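Pectate lyase (Bacillus subtilis, PDB 5AMV) cleaves pectate (polygalacturonate) by calcium-dependent beta-elimination, releasing oligosaccharides with an unsaturated galacturonosyl group at their non-reducing ends. Local coordinates at residues A[19-23]-A[150-154]; A[51-57]-A[126-132]; A[295-299]-A[326-330]; A[243-249]-A[273-279]; A[114-118]-A[181-185]. One frame throughout, in Å; residues are numbered along the deposited sequence.

Contact 1: residues A[19-23]-A[150-154]; sequences TGTTG and DNVII
Two successive backbone amides converge on the side-chain carbonyl of N151. T22 N donates a hydrogen bond to N151 OD1 at 2.7 Å, in the carbonyl plane and on a lone pair. G23 N reaches the same OD1 at 2.8 Å but from above that plane, with a C=O...N angle of 103°, so the two donors use different parts of the oxygen. The amide nitrogen works in return: N151 ND2 donates to T22 OG1 at 3.1 Å and also to N128 OD1, so both ends of the amide are held and its flip state is fixed. N151 CG stands anti to the backbone N (chi1 -167°), which swings the amide up to the loop. A water joins T19 OG1, G20 O and D150 OD2, extending the polar seam to residues 19-20.

The apolar part is small. I153 CD1 lies against the T22-G23 peptide, 3.6 Å from T22 C, while I153 CG1 packs 3.6 Å from T21 CG2, the two side chains running in opposite directions; W195 borders both.

N151 has positive phi where the chain turns into strand 152-155, and its bond to N128 one coil earlier is consistent with the asparagine ladder at the bends of pectate-lyase beta-helices, here covered by the N-terminal loop.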
# COMPACT_ATOMS: atom_id res chain seq x y z
N THR A 19 -0.67 -1.43 -23.63
CA THR A 19 -1.46 -2.67 -23.71
C THR A 19 -2.56 -2.70 -22.66
O THR A 19 -3.40 -3.60 -22.67
CB THR A 19 -0.55 -3.92 -23.57
OG1 THR A 19 0.30 -3.78 -22.42
CG2 THR A 19 0.36 -4.07 -24.79
N GLY A 20 -2.53 -1.72 -21.75
CA GLY A 20 -3.57 -1.55 -20.73
C GLY A 20 -3.68 -2.70 -19.73
O GLY A 20 -2.78 -3.56 -19.63
N THR A 21 -4.77 -2.71 -18.95
CA THR A 21 -4.89 -3.71 -17.89
C THR A 21 -6.14 -4.56 -18.05
O THR A 21 -7.26 -4.13 -17.77
CB THR A 21 -4.81 -3.04 -16.50
OG1 THR A 21 -3.55 -2.34 -16.42
CG2 THR A 21 -4.85 -4.10 -15.43
N THR A 22 -5.93 -5.80 -18.52
CA THR A 22 -7.04 -6.69 -18.76
C THR A 22 -6.99 -7.91 -17.82
O THR A 22 -7.93 -8.74 -17.83
CB THR A 22 -7.00 -7.20 -20.24
OG1 THR A 22 -5.70 -7.76 -20.51
CG2 THR A 22 -7.30 -6.01 -21.26
N GLY A 23 -5.90 -8.03 -17.03
CA GLY A 23 -5.75 -9.12 -16.06
C GLY A 23 -6.03 -10.47 -16.70
O GLY A 23 -5.53 -10.76 -17.81
N ASP A 150 3.32 -8.36 -15.15
CA ASP A 150 2.47 -7.45 -15.90
C ASP A 150 1.03 -7.92 -15.96
O ASP A 150 0.77 -9.11 -16.10
CB ASP A 150 3.00 -7.30 -17.34
CG ASP A 150 2.25 -6.23 -18.17
OD1 ASP A 150 2.61 -5.05 -18.02
OD2 ASP A 150 1.34 -6.55 -18.98
N ASN A 151 0.12 -6.96 -15.89
CA ASN A 151 -1.28 -7.15 -16.28
C ASN A 151 -2.07 -7.89 -15.20
O ASN A 151 -2.42 -9.07 -15.33
CB ASN A 151 -1.40 -7.86 -17.64
CG ASN A 151 -2.81 -7.79 -18.19
OD1 ASN A 151 -3.53 -6.82 -17.94
ND2 ASN A 151 -3.20 -8.80 -18.97
N VAL A 152 -2.35 -7.16 -14.13
CA VAL A 152 -2.95 -7.76 -12.95
C VAL A 152 -4.05 -6.88 -12.41
O VAL A 152 -3.86 -5.66 -12.27
CB VAL A 152 -1.87 -8.06 -11.83
CG1 VAL A 152 -2.54 -8.52 -10.52
CG2 VAL A 152 -0.84 -9.13 -12.30
N ILE A 153 -5.17 -7.51 -12.05
CA ILE A 153 -6.32 -6.80 -11.50
C ILE A 153 -6.64 -7.38 -10.12
O ILE A 153 -6.76 -8.58 -9.99
CB ILE A 153 -7.54 -6.93 -12.44
CG1 ILE A 153 -7.26 -6.22 -13.78
CG2 ILE A 153 -8.80 -6.39 -11.79
CD1 ILE A 153 -8.34 -6.47 -14.83
N ILE A 154 -6.80 -6.50 -9.11
CA ILE A 154 -7.19 -6.92 -7.76
C ILE A 154 -8.38 -6.04 -7.34
O ILE A 154 -8.23 -4.81 -7.27
CB ILE A 154 -6.03 -6.67 -6.74
CG1 ILE A 154 -4.69 -7.29 -7.22
CG2 ILE A 154 -6.46 -7.15 -5.33
CD1 ILE A 154 -4.68 -8.80 -7.34
O HOH W 1 -0.65 -5.18 -20.36

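Contact 2: residues A[51-57]-A[126-132]; sequences TTPKIIY and PANTTIV
K54 curls back over T129 instead of running straight out from its strand. Its CG occupies the position between backbone N and carbonyl carbon (chi1 70°), and further bends at chi3 and chi4 bring the ammonium round to the start of the neighbouring segment. There K54 NZ donates to T129 OG1 at 2.9 Å and to T52 O at 2.7 Å, with N50 O as a further acceptor and a weak bond to N128 O. T129 OG1 donates a hydrogen bond to P126 O, and P126 CG packs 3.8 Å from K54 CE. N128 points its amide at the loop leading into strand 54-57: ND2 meets T51 O at 2.8 Å, nearly straight at 175° and on a carbonyl lone pair.

Beyond this polar end, I56 and I131 share the face that carries K54, their side chains coming to 4.3 Å between I56 CB and I131 CG1. On the other face V132 CG2 lies 3.5 Å from Y57 CD1, the two side chains pointing the same way. Strands 54-57 and 129-132, neighbours in the parallel beta-helix, run 13° apart, with bonds such as I56 N to T130 O at 2.8 Å.

The ammonium is gripped by carbonyl oxygens and the T129 hydroxyl, which probably offset part of the cost of burying its charge.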
# COMPACT_ATOMS: atom_id res chain seq x y z
N THR A 51 1.92 -17.40 -16.67
CA THR A 51 1.28 -16.31 -17.44
C THR A 51 -0.08 -16.68 -18.09
O THR A 51 -0.72 -15.85 -18.75
CB THR A 51 2.21 -15.82 -18.53
OG1 THR A 51 2.45 -16.93 -19.42
CG2 THR A 51 3.53 -15.38 -17.96
N THR A 52 -0.52 -17.92 -17.91
CA THR A 52 -1.85 -18.33 -18.38
C THR A 52 -2.94 -17.36 -17.86
O THR A 52 -3.04 -17.20 -16.64
CB THR A 52 -2.16 -19.74 -17.85
OG1 THR A 52 -1.09 -20.63 -18.25
CG2 THR A 52 -3.46 -20.27 -18.38
N PRO A 53 -3.77 -16.76 -18.75
CA PRO A 53 -4.82 -15.92 -18.18
C PRO A 53 -5.69 -16.69 -17.18
O PRO A 53 -6.12 -17.84 -17.45
CB PRO A 53 -5.65 -15.49 -19.38
CG PRO A 53 -4.66 -15.52 -20.52
CD PRO A 53 -3.70 -16.64 -20.22
N LYS A 54 -5.92 -16.08 -16.01
CA LYS A 54 -6.67 -16.74 -14.93
C LYS A 54 -7.54 -15.78 -14.11
O LYS A 54 -7.18 -14.62 -13.91
CB LYS A 54 -5.69 -17.47 -14.01
CG LYS A 54 -4.83 -16.52 -13.18
CD LYS A 54 -3.58 -17.13 -12.59
CE LYS A 54 -2.50 -17.36 -13.63
NZ LYS A 54 -2.10 -16.09 -14.39
N ILE A 55 -8.69 -16.26 -13.63
CA ILE A 55 -9.55 -15.50 -12.76
C ILE A 55 -9.63 -16.28 -11.47
O ILE A 55 -9.85 -17.50 -11.48
CB ILE A 55 -10.94 -15.31 -13.38
CG1 ILE A 55 -10.82 -14.47 -14.65
CG2 ILE A 55 -11.93 -14.61 -12.39
CD1 ILE A 55 -12.01 -14.52 -15.56
N ILE A 56 -9.48 -15.57 -10.35
CA ILE A 56 -9.51 -16.19 -9.03
C ILE A 56 -10.48 -15.43 -8.18
O ILE A 56 -10.26 -14.25 -7.91
CB ILE A 56 -8.11 -16.13 -8.36
CG1 ILE A 56 -7.10 -16.93 -9.17
CG2 ILE A 56 -8.18 -16.64 -6.88
CD1 ILE A 56 -5.65 -16.73 -8.73
N TYR A 57 -11.57 -16.11 -7.76
CA TYR A 57 -12.55 -15.57 -6.85
C TYR A 57 -12.15 -15.90 -5.41
O TYR A 57 -11.93 -17.07 -5.12
CB TYR A 57 -13.96 -16.19 -7.09
CG TYR A 57 -14.55 -15.67 -8.37
CD1 TYR A 57 -15.11 -14.39 -8.42
CD2 TYR A 57 -14.52 -16.44 -9.54
CE1 TYR A 57 -15.66 -13.87 -9.63
CE2 TYR A 57 -15.06 -15.95 -10.72
CZ TYR A 57 -15.62 -14.67 -10.76
OH TYR A 57 -16.12 -14.23 -11.96
N PRO A 126 1.16 -13.88 -10.52
CA PRO A 126 1.75 -13.94 -11.86
C PRO A 126 0.97 -13.12 -12.86
O PRO A 126 -0.12 -12.58 -12.57
CB PRO A 126 1.64 -15.44 -12.22
CG PRO A 126 0.37 -15.88 -11.54
CD PRO A 126 0.28 -15.04 -10.25
N ALA A 127 1.55 -12.97 -14.06
CA ALA A 127 0.96 -12.14 -15.10
C ALA A 127 -0.42 -12.61 -15.55
O ALA A 127 -0.73 -13.83 -15.52
CB ALA A 127 1.91 -12.14 -16.32
N ASN A 128 -1.22 -11.66 -16.06
CA ASN A 128 -2.54 -11.94 -16.65
C ASN A 128 -3.46 -12.61 -15.65
O ASN A 128 -4.02 -13.69 -15.90
CB ASN A 128 -2.41 -12.80 -17.93
CG ASN A 128 -1.36 -12.25 -18.90
OD1 ASN A 128 -1.34 -11.06 -19.20
ND2 ASN A 128 -0.48 -13.12 -19.37
N THR A 129 -3.60 -11.96 -14.49
CA THR A 129 -4.38 -12.53 -13.39
C THR A 129 -5.37 -11.50 -12.92
O THR A 129 -5.00 -10.32 -12.76
CB THR A 129 -3.47 -12.88 -12.23
OG1 THR A 129 -2.49 -13.85 -12.64
CG2 THR A 129 -4.27 -13.45 -11.07
N THR A 130 -6.61 -11.95 -12.69
CA THR A 130 -7.62 -11.14 -12.02
C THR A 130 -8.02 -11.86 -10.73
O THR A 130 -8.34 -13.04 -10.76
CB THR A 130 -8.88 -10.93 -12.88
OG1 THR A 130 -8.53 -10.14 -14.03
CG2 THR A 130 -10.04 -10.26 -12.04
N ILE A 131 -7.93 -11.14 -9.61
CA ILE A 131 -8.33 -11.69 -8.32
C ILE A 131 -9.39 -10.77 -7.75
O ILE A 131 -9.15 -9.59 -7.55
CB ILE A 131 -7.13 -11.80 -7.31
CG1 ILE A 131 -5.90 -12.47 -7.97
CG2 ILE A 131 -7.58 -12.41 -5.92
CD1 ILE A 131 -4.67 -12.61 -7.04
N VAL A 132 -10.59 -11.32 -7.51
CA VAL A 132 -11.72 -10.50 -7.09
C VAL A 132 -12.45 -11.16 -5.93
O VAL A 132 -12.55 -12.39 -5.86
CB VAL A 132 -12.73 -10.16 -8.23
CG1 VAL A 132 -12.03 -9.36 -9.38
CG2 VAL A 132 -13.34 -11.41 -8.79

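Contact 3: residues A[295-299]-A[326-330]; sequences YEGST and DVPGL
D326 N to Y295 O is the shortest direct bond here, 2.7 Å with an N-H...O angle of 168°. The return bond, G297 N to D326 O, is longer at 3.1 Å, and its donor is tilted 24° from the carbonyl plane. Together they make E296 and D326 a parallel bridge pair, CA atoms 4.7 Å apart. Strands 287-296 and 317-326 are neighbouring parallel strands of the beta-helix, and their pairing ends at this bridge. Just beyond, G297 O faces V327 CA at 3.5 Å, a CA-H...O contact close to straight (168° at the hydrogen), and meets P328 CD.

Farther on, T299 contributes a methyl contact. T299 CG2, anti to its own carbonyl carbon, touches both V327 CG1 (3.7 Å) and L330 CD1 (3.9 Å); F306 backs both V327 and L330. A type II turn from V327 to L330 turns P328 O toward T299, where two waters donate to it; one accepts from T299 N and the other bonds T299 OG1.

Acidic ends diverge: E296 OE2 forms a salt bridge with R272, and D326 OD2 bonds Y294 OH. The chemistry thus changes along the contact, from direct amide bonds at the strand end to methyl contacts and water bridges where the loops part.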
# COMPACT_ATOMS: atom_id res chain seq x y z
N TYR A 295 -9.71 12.51 2.25
CA TYR A 295 -8.83 12.21 3.39
C TYR A 295 -9.52 12.75 4.62
O TYR A 295 -9.99 13.92 4.64
CB TYR A 295 -7.44 12.90 3.24
CG TYR A 295 -6.76 12.67 1.90
CD1 TYR A 295 -7.19 13.35 0.77
CD2 TYR A 295 -5.71 11.74 1.77
CE1 TYR A 295 -6.59 13.14 -0.49
CE2 TYR A 295 -5.11 11.51 0.50
CZ TYR A 295 -5.57 12.23 -0.59
OH TYR A 295 -5.03 12.05 -1.85
N GLU A 296 -9.60 11.94 5.69
CA GLU A 296 -10.30 12.41 6.91
C GLU A 296 -9.62 11.81 8.12
O GLU A 296 -9.21 10.65 8.11
CB GLU A 296 -11.78 12.01 6.92
CG GLU A 296 -12.00 10.51 6.55
CD GLU A 296 -13.44 10.05 6.80
OE1 GLU A 296 -14.11 10.52 7.76
OE2 GLU A 296 -13.87 9.15 6.08
N GLY A 297 -9.50 12.61 9.17
CA GLY A 297 -8.83 12.17 10.38
C GLY A 297 -8.72 13.29 11.37
O GLY A 297 -9.33 14.34 11.19
N SER A 298 -7.93 13.05 12.41
CA SER A 298 -7.77 14.01 13.47
C SER A 298 -6.30 14.02 13.88
O SER A 298 -5.67 12.96 14.01
CB SER A 298 -8.60 13.58 14.69
OG SER A 298 -8.16 14.33 15.82
N THR A 299 -5.74 15.20 14.11
CA THR A 299 -4.33 15.28 14.55
C THR A 299 -4.22 14.90 16.01
O THR A 299 -3.10 14.71 16.51
CB THR A 299 -3.76 16.71 14.41
OG1 THR A 299 -4.61 17.60 15.14
CG2 THR A 299 -3.71 17.12 12.92
N ASP A 326 -10.44 16.51 5.23
CA ASP A 326 -11.12 16.97 6.44
C ASP A 326 -10.36 16.53 7.69
O ASP A 326 -10.54 15.39 8.21
CB ASP A 326 -12.54 16.46 6.49
CG ASP A 326 -13.47 17.23 5.50
OD1 ASP A 326 -13.13 18.36 5.11
OD2 ASP A 326 -14.50 16.66 5.14
N VAL A 327 -9.52 17.44 8.18
CA VAL A 327 -8.72 17.24 9.39
C VAL A 327 -8.88 18.54 10.19
O VAL A 327 -8.20 19.52 9.94
CB VAL A 327 -7.23 16.93 9.06
CG1 VAL A 327 -6.38 16.76 10.34
CG2 VAL A 327 -7.14 15.63 8.19
N PRO A 328 -9.80 18.54 11.16
CA PRO A 328 -10.12 19.81 11.86
C PRO A 328 -8.87 20.47 12.43
O PRO A 328 -8.00 19.78 13.01
CB PRO A 328 -11.07 19.35 12.97
CG PRO A 328 -11.83 18.21 12.30
CD PRO A 328 -10.76 17.46 11.49
N GLY A 329 -8.72 21.77 12.22
CA GLY A 329 -7.63 22.52 12.86
C GLY A 329 -6.29 22.50 12.13
O GLY A 329 -5.35 23.19 12.56
N LEU A 330 -6.20 21.74 11.04
CA LEU A 330 -4.99 21.67 10.22
C LEU A 330 -4.79 22.95 9.41
O LEU A 330 -5.75 23.55 8.92
CB LEU A 330 -5.08 20.45 9.27
CG LEU A 330 -3.75 19.96 8.70
CD1 LEU A 330 -2.91 19.23 9.72
CD2 LEU A 330 -4.01 19.09 7.49
O HOH W 2 -7.96 17.23 14.05
O HOH W 3 -5.41 19.98 14.13

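Contact 4: residues A[243-249]-A[273-279]; sequences HDHDKSS and YKNIVQR. With ADA (alpha-D-galactopyranuronic acid), chain B; ADA (alpha-D-galactopyranuronic acid), chain C.
The guanidinium of R279, inferred to be catalytic, carries K247 CD over one face, 3.4 Å above the plane and offset toward its rim, while the galacturonate of chain B lies at its edge. R279 NH2 donates to the ring oxygen O5 of that sugar at 3.0 Å and, weakly, to its O6B. An extended chain from CG to NE carries the group out there, side by side with K247. The Y273 ring takes S248 OG, itself hydrogen-bonded to Q225 OE1, at its edge, in plane, and meets the almost parallel rings of Y242 and Y295. H243 meets D244 edge-on: ND1 donates to OD2 at 2.7 Å, on the anti side of the carboxylate.

Q278 NE2 spends both protons in nearly straight bonds, one to D246 OD1 (2.8 Å, 174°), on its syn side, the other to O6B of the chain C galacturonate (2.9 Å, 176°). A chi1 of -177° turns D246 CG away from its backbone N, placing OD1 in the plane of that amide; its OD2 is salt-bridged to K218.

Parallel beta-helix rungs H243-K274, H245-I276 and K247-Q278 carry these groups, as S248 N to Q278 O (3.1 Å) illustrates. D246 probably orients the Q278 amide toward the bound galacturonate, and K247, lying on the R279 guanidinium, probably helps to fix its plane.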
# COMPACT_ATOMS: atom_id res chain seq x y z
N HIS A 243 -7.90 2.51 5.83
CA HIS A 243 -8.28 3.03 7.15
C HIS A 243 -7.52 2.44 8.31
O HIS A 243 -7.13 1.27 8.26
CB HIS A 243 -9.79 3.10 7.40
CG HIS A 243 -10.46 1.77 7.51
ND1 HIS A 243 -10.65 1.14 8.72
CD2 HIS A 243 -11.08 0.99 6.59
CE1 HIS A 243 -11.31 0.01 8.54
NE2 HIS A 243 -11.60 -0.10 7.25
N ASP A 244 -7.28 3.27 9.32
CA ASP A 244 -6.69 2.83 10.62
C ASP A 244 -5.36 2.12 10.36
O ASP A 244 -5.20 0.90 10.56
CB ASP A 244 -7.71 1.95 11.37
CG ASP A 244 -8.96 2.71 11.67
OD1 ASP A 244 -8.91 3.70 12.43
OD2 ASP A 244 -9.99 2.38 11.05
N HIS A 245 -4.39 2.92 9.89
CA HIS A 245 -3.08 2.39 9.51
C HIS A 245 -2.10 3.58 9.48
O HIS A 245 -2.52 4.73 9.29
CB HIS A 245 -3.20 1.70 8.12
CG HIS A 245 -1.89 1.15 7.62
ND1 HIS A 245 -1.47 -0.14 7.87
CD2 HIS A 245 -0.89 1.75 6.95
CE1 HIS A 245 -0.27 -0.32 7.35
NE2 HIS A 245 0.11 0.81 6.78
N ASP A 246 -0.81 3.32 9.72
CA ASP A 246 0.18 4.39 9.76
C ASP A 246 0.65 4.80 8.36
O ASP A 246 0.17 5.79 7.83
CB ASP A 246 1.29 3.94 10.74
CG ASP A 246 2.38 5.00 10.95
OD1 ASP A 246 2.40 6.04 10.30
OD2 ASP A 246 3.28 4.68 11.76
N LYS A 247 1.53 4.01 7.73
CA LYS A 247 2.11 4.37 6.41
C LYS A 247 1.37 3.71 5.26
O LYS A 247 1.50 2.50 5.01
CB LYS A 247 3.57 3.94 6.42
CG LYS A 247 4.38 4.76 7.46
CD LYS A 247 5.85 4.35 7.53
CE LYS A 247 6.12 3.26 8.52
NZ LYS A 247 7.54 3.43 9.02
N SER A 248 0.58 4.49 4.54
CA SER A 248 -0.31 3.86 3.54
C SER A 248 0.34 3.41 2.25
O SER A 248 0.23 2.25 1.87
CB SER A 248 -1.41 4.83 3.17
OG SER A 248 -2.21 4.28 2.13
N SER A 249 0.95 4.35 1.53
CA SER A 249 1.30 4.14 0.14
C SER A 249 2.62 4.84 -0.15
O SER A 249 2.65 6.07 -0.24
CB SER A 249 0.20 4.71 -0.78
OG SER A 249 -1.04 4.03 -0.57
N TYR A 273 -9.22 7.76 2.59
CA TYR A 273 -8.16 7.55 3.61
C TYR A 273 -8.71 8.07 4.91
O TYR A 273 -8.85 9.28 5.09
CB TYR A 273 -6.86 8.30 3.25
CG TYR A 273 -6.28 7.96 1.88
CD1 TYR A 273 -6.75 8.58 0.72
CD2 TYR A 273 -5.25 7.01 1.75
CE1 TYR A 273 -6.23 8.27 -0.53
CE2 TYR A 273 -4.69 6.73 0.51
CZ TYR A 273 -5.21 7.33 -0.62
OH TYR A 273 -4.73 7.05 -1.87
N LYS A 274 -9.02 7.16 5.83
CA LYS A 274 -9.62 7.55 7.11
C LYS A 274 -8.73 7.05 8.25
O LYS A 274 -8.37 5.87 8.32
CB LYS A 274 -11.00 6.95 7.26
CG LYS A 274 -11.62 7.32 8.65
CD LYS A 274 -13.08 6.96 8.70
CE LYS A 274 -13.62 7.34 10.05
NZ LYS A 274 -15.11 7.15 10.22
N ASN A 275 -8.29 7.96 9.11
CA ASN A 275 -7.35 7.57 10.17
C ASN A 275 -6.12 6.85 9.60
O ASN A 275 -5.70 5.80 10.08
CB ASN A 275 -8.04 6.77 11.29
CG ASN A 275 -9.19 7.50 11.88
OD1 ASN A 275 -9.13 8.71 12.08
ND2 ASN A 275 -10.22 6.76 12.29
N ILE A 276 -5.54 7.52 8.60
CA ILE A 276 -4.27 7.17 8.04
C ILE A 276 -3.29 8.25 8.49
O ILE A 276 -3.59 9.45 8.46
CB ILE A 276 -4.37 7.16 6.50
CG1 ILE A 276 -5.33 6.05 6.00
CG2 ILE A 276 -2.96 6.97 5.84
CD1 ILE A 276 -4.85 4.61 6.44
N VAL A 277 -2.14 7.82 9.00
CA VAL A 277 -1.18 8.78 9.56
C VAL A 277 -0.45 9.54 8.46
O VAL A 277 -0.35 10.77 8.53
CB VAL A 277 -0.12 8.11 10.52
CG1 VAL A 277 0.87 9.12 10.99
CG2 VAL A 277 -0.82 7.48 11.72
N GLN A 278 0.14 8.81 7.52
CA GLN A 278 1.06 9.44 6.59
C GLN A 278 1.23 8.63 5.31
O GLN A 278 0.71 7.52 5.18
CB GLN A 278 2.42 9.61 7.29
CG GLN A 278 3.06 8.28 7.69
CD GLN A 278 4.35 8.48 8.46
OE1 GLN A 278 5.19 9.29 8.06
NE2 GLN A 278 4.53 7.74 9.56
N ARG A 279 1.94 9.22 4.34
CA ARG A 279 2.23 8.56 3.04
C ARG A 279 0.98 8.21 2.28
O ARG A 279 0.66 7.03 2.09
CB ARG A 279 3.15 7.32 3.20
CG ARG A 279 4.40 7.66 4.02
CD ARG A 279 5.32 6.47 4.14
NE ARG A 279 6.56 6.83 4.81
CZ ARG A 279 7.61 6.01 4.98
NH1 ARG A 279 7.55 4.74 4.54
NH2 ARG A 279 8.71 6.45 5.57
C1 ADA B . 9.29 8.30 8.59
C2 ADA B . 10.52 7.40 8.79
C3 ADA B . 11.80 8.15 8.40
C4 ADA B . 11.73 8.66 6.97
C5 ADA B . 10.50 9.55 6.82
C6 ADA B . 10.31 9.82 5.35
O2 ADA B . 10.62 7.09 10.18
O3 ADA B . 12.93 7.28 8.50
O4 ADA B . 11.58 7.52 6.10
O5 ADA B . 9.30 8.86 7.28
O6B ADA B . 9.22 9.48 4.83
O6A ADA B . 11.25 10.35 4.67
C1 ADA C . 9.32 12.00 11.81
C2 ADA C . 9.65 12.19 10.33
C3 ADA C . 8.52 11.62 9.47
C4 ADA C . 8.29 10.14 9.79
C5 ADA C . 8.04 10.01 11.31
C6 ADA C . 7.78 8.60 11.75
O2 ADA C . 9.88 13.59 10.05
O3 ADA C . 8.79 11.84 8.08
O4 ADA C . 9.44 9.38 9.36
O5 ADA C . 9.13 10.60 12.08
O6B ADA C . 6.95 7.86 11.13
O6A ADA C . 8.42 8.21 12.77
O HOH W 4 -11.86 4.17 11.38
O HOH W 5 -2.94 5.04 -2.34

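Contact 5: residues A[114-118]-A[181-185]; sequences QKNQK and SQYDN. With CA (calcium ion), chain D.
Y183 drives its phenol end against helix 105-121, and this is the close-packed part of the contact. The hydroxyl lodges by the helix backbone, Y183 OH being 3.1 Å from K118 N and 3.2 Å from Q114 O, yet neither approach has the angle of a hydrogen bond; those two helix atoms already bond each other. Instead, Y183 OH donates to a water at 2.7 Å, and that water donates in turn to Q117 OE1 at 2.6 Å. That OE1 sits at the ring edge, near its plane, with the Q117 amide turned 69° from the ring, while K118 CB presses on the hydroxyl at 3.5 Å. Q117 reaches past the ring in a fully extended chain (chi1 -180°), taking its amide to N65 and Y165. Q182 CB lies over one face of the Y183 ring, toward its rim.

The looser side belongs to Q114 and the exposed Q182. Q114 is modelled in two conformations, and its fit against Q182 is less certain; in one of them a second water accepts from Q114 NE2 and from Q182 NE2, and D164 OD2 also takes a bond from Q114 NE2.

Next along the chain, D184 binds calcium through both carboxylate oxygens, OD1 at 2.3 Å, beside D223, D227 and three waters, one of which also donates to Q182 O. Direct packing of the phenol end and a water shared with Q117 thus tie the helix to the loop carrying D184, without a direct hydrogen bond across the contact.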
# COMPACT_ATOMS: atom_id res chain seq x y z
N GLN A 114 11.91 -14.30 10.49
CA GLN A 114 11.19 -13.51 9.51
C GLN A 114 10.98 -14.30 8.21
O GLN A 114 9.89 -14.28 7.61
CB GLN A 114 11.97 -12.22 9.26
CG GLN A 114 11.15 -11.19 8.56
CD GLN A 114 11.84 -9.89 8.45
OE1 GLN A 114 13.04 -9.82 8.10
NE2 GLN A 114 11.10 -8.82 8.75
N LYS A 115 12.01 -15.03 7.78
CA LYS A 115 11.87 -15.77 6.53
C LYS A 115 10.87 -16.92 6.67
O LYS A 115 10.14 -17.22 5.75
CB LYS A 115 13.24 -16.22 6.03
CG LYS A 115 14.07 -15.04 5.45
CD LYS A 115 15.53 -15.44 5.28
CE LYS A 115 16.35 -14.34 4.61
NZ LYS A 115 17.19 -13.56 5.56
N ASN A 116 10.78 -17.51 7.85
CA ASN A 116 9.76 -18.56 8.08
C ASN A 116 8.34 -17.99 7.89
O ASN A 116 7.48 -18.60 7.29
CB ASN A 116 9.92 -19.07 9.51
CG ASN A 116 11.21 -19.85 9.72
OD1 ASN A 116 11.80 -20.37 8.76
ND2 ASN A 116 11.62 -19.99 10.97
N GLN A 117 8.11 -16.80 8.45
CA GLN A 117 6.78 -16.19 8.28
C GLN A 117 6.53 -15.74 6.84
O GLN A 117 5.43 -15.94 6.32
CB GLN A 117 6.55 -15.02 9.24
CG GLN A 117 5.15 -14.39 9.04
CD GLN A 117 4.79 -13.35 10.12
OE1 GLN A 117 5.66 -12.70 10.70
NE2 GLN A 117 3.50 -13.23 10.39
N LYS A 118 7.53 -15.10 6.24
CA LYS A 118 7.42 -14.67 4.81
C LYS A 118 7.00 -15.82 3.89
O LYS A 118 6.21 -15.63 2.96
CB LYS A 118 8.76 -14.05 4.38
CG LYS A 118 8.82 -13.58 2.91
CD LYS A 118 10.23 -13.06 2.56
CE LYS A 118 10.29 -12.63 1.10
NZ LYS A 118 10.67 -13.79 0.21
N SER A 181 9.18 -3.35 9.62
CA SER A 181 8.56 -4.65 9.28
C SER A 181 8.51 -4.84 7.77
O SER A 181 8.67 -3.87 7.00
CB SER A 181 7.19 -4.75 9.91
OG SER A 181 7.31 -5.16 11.28
N GLN A 182 8.30 -6.09 7.33
CA GLN A 182 8.47 -6.47 5.92
C GLN A 182 7.20 -6.53 5.09
O GLN A 182 7.33 -6.60 3.85
CB GLN A 182 9.17 -7.84 5.80
CG GLN A 182 10.66 -7.79 6.09
CD GLN A 182 11.42 -6.86 5.13
OE1 GLN A 182 11.42 -7.07 3.90
NE2 GLN A 182 12.08 -5.84 5.69
N TYR A 183 6.01 -6.58 5.70
CA TYR A 183 4.82 -6.95 4.89
C TYR A 183 3.93 -5.79 4.65
O TYR A 183 3.55 -5.08 5.58
CB TYR A 183 4.00 -8.11 5.53
CG TYR A 183 4.92 -9.22 5.93
CD1 TYR A 183 5.73 -9.84 4.98
CD2 TYR A 183 5.04 -9.60 7.28
CE1 TYR A 183 6.65 -10.80 5.35
CE2 TYR A 183 5.94 -10.58 7.66
CZ TYR A 183 6.74 -11.17 6.71
OH TYR A 183 7.69 -12.08 7.11
N ASP A 184 3.56 -5.63 3.38
CA ASP A 184 2.50 -4.70 3.00
C ASP A 184 1.27 -5.57 2.71
O ASP A 184 1.39 -6.80 2.59
CB ASP A 184 2.90 -4.00 1.71
CG ASP A 184 4.26 -3.33 1.77
OD1 ASP A 184 4.65 -2.76 2.80
OD2 ASP A 184 4.94 -3.28 0.71
N ASN A 185 0.08 -4.96 2.49
CA ASN A 185 -1.03 -5.76 1.95
C ASN A 185 -0.76 -6.12 0.47
O ASN A 185 -0.92 -7.27 0.07
CB ASN A 185 -2.37 -5.01 2.11
CG ASN A 185 -2.55 -4.52 3.52
OD1 ASN A 185 -2.53 -3.29 3.76
ND2 ASN A 185 -2.74 -5.45 4.48
CA CA D . 6.49 -1.77 1.77
O HOH W 6 12.15 -6.12 8.31
O HOH W 7 8.07 -12.07 9.81
O HOH W 8 7.67 -3.73 2.29
O HOH W 9 7.85 0.12 2.02
O HOH W 10 7.43 -1.71 -0.35

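Contacts 1 to 4 follow the parallel beta-helix. Contacts 1 and 2 touch, centres 9 Å apart, through paired strands 129-133 and 152-155; contacts 3 and 4 likewise touch, centres 12 Å apart, through strands 266-274 and 287-296. Contacts 2 and 3 lie 38 Å apart between centres, on opposite sides of the chain's centre. In sequence, contact 2 falls within the span of contact 1, contact 5 crosses both, and contacts 4 and 3 follow in that order. Contact 5 joins helix 105-121 to the calcium-bearing loop, about 5 Å from contact 4 between nearest atoms. Stacked coils thus bring the metal ligand and sugar-binding residues, distant in sequence, into one cleft.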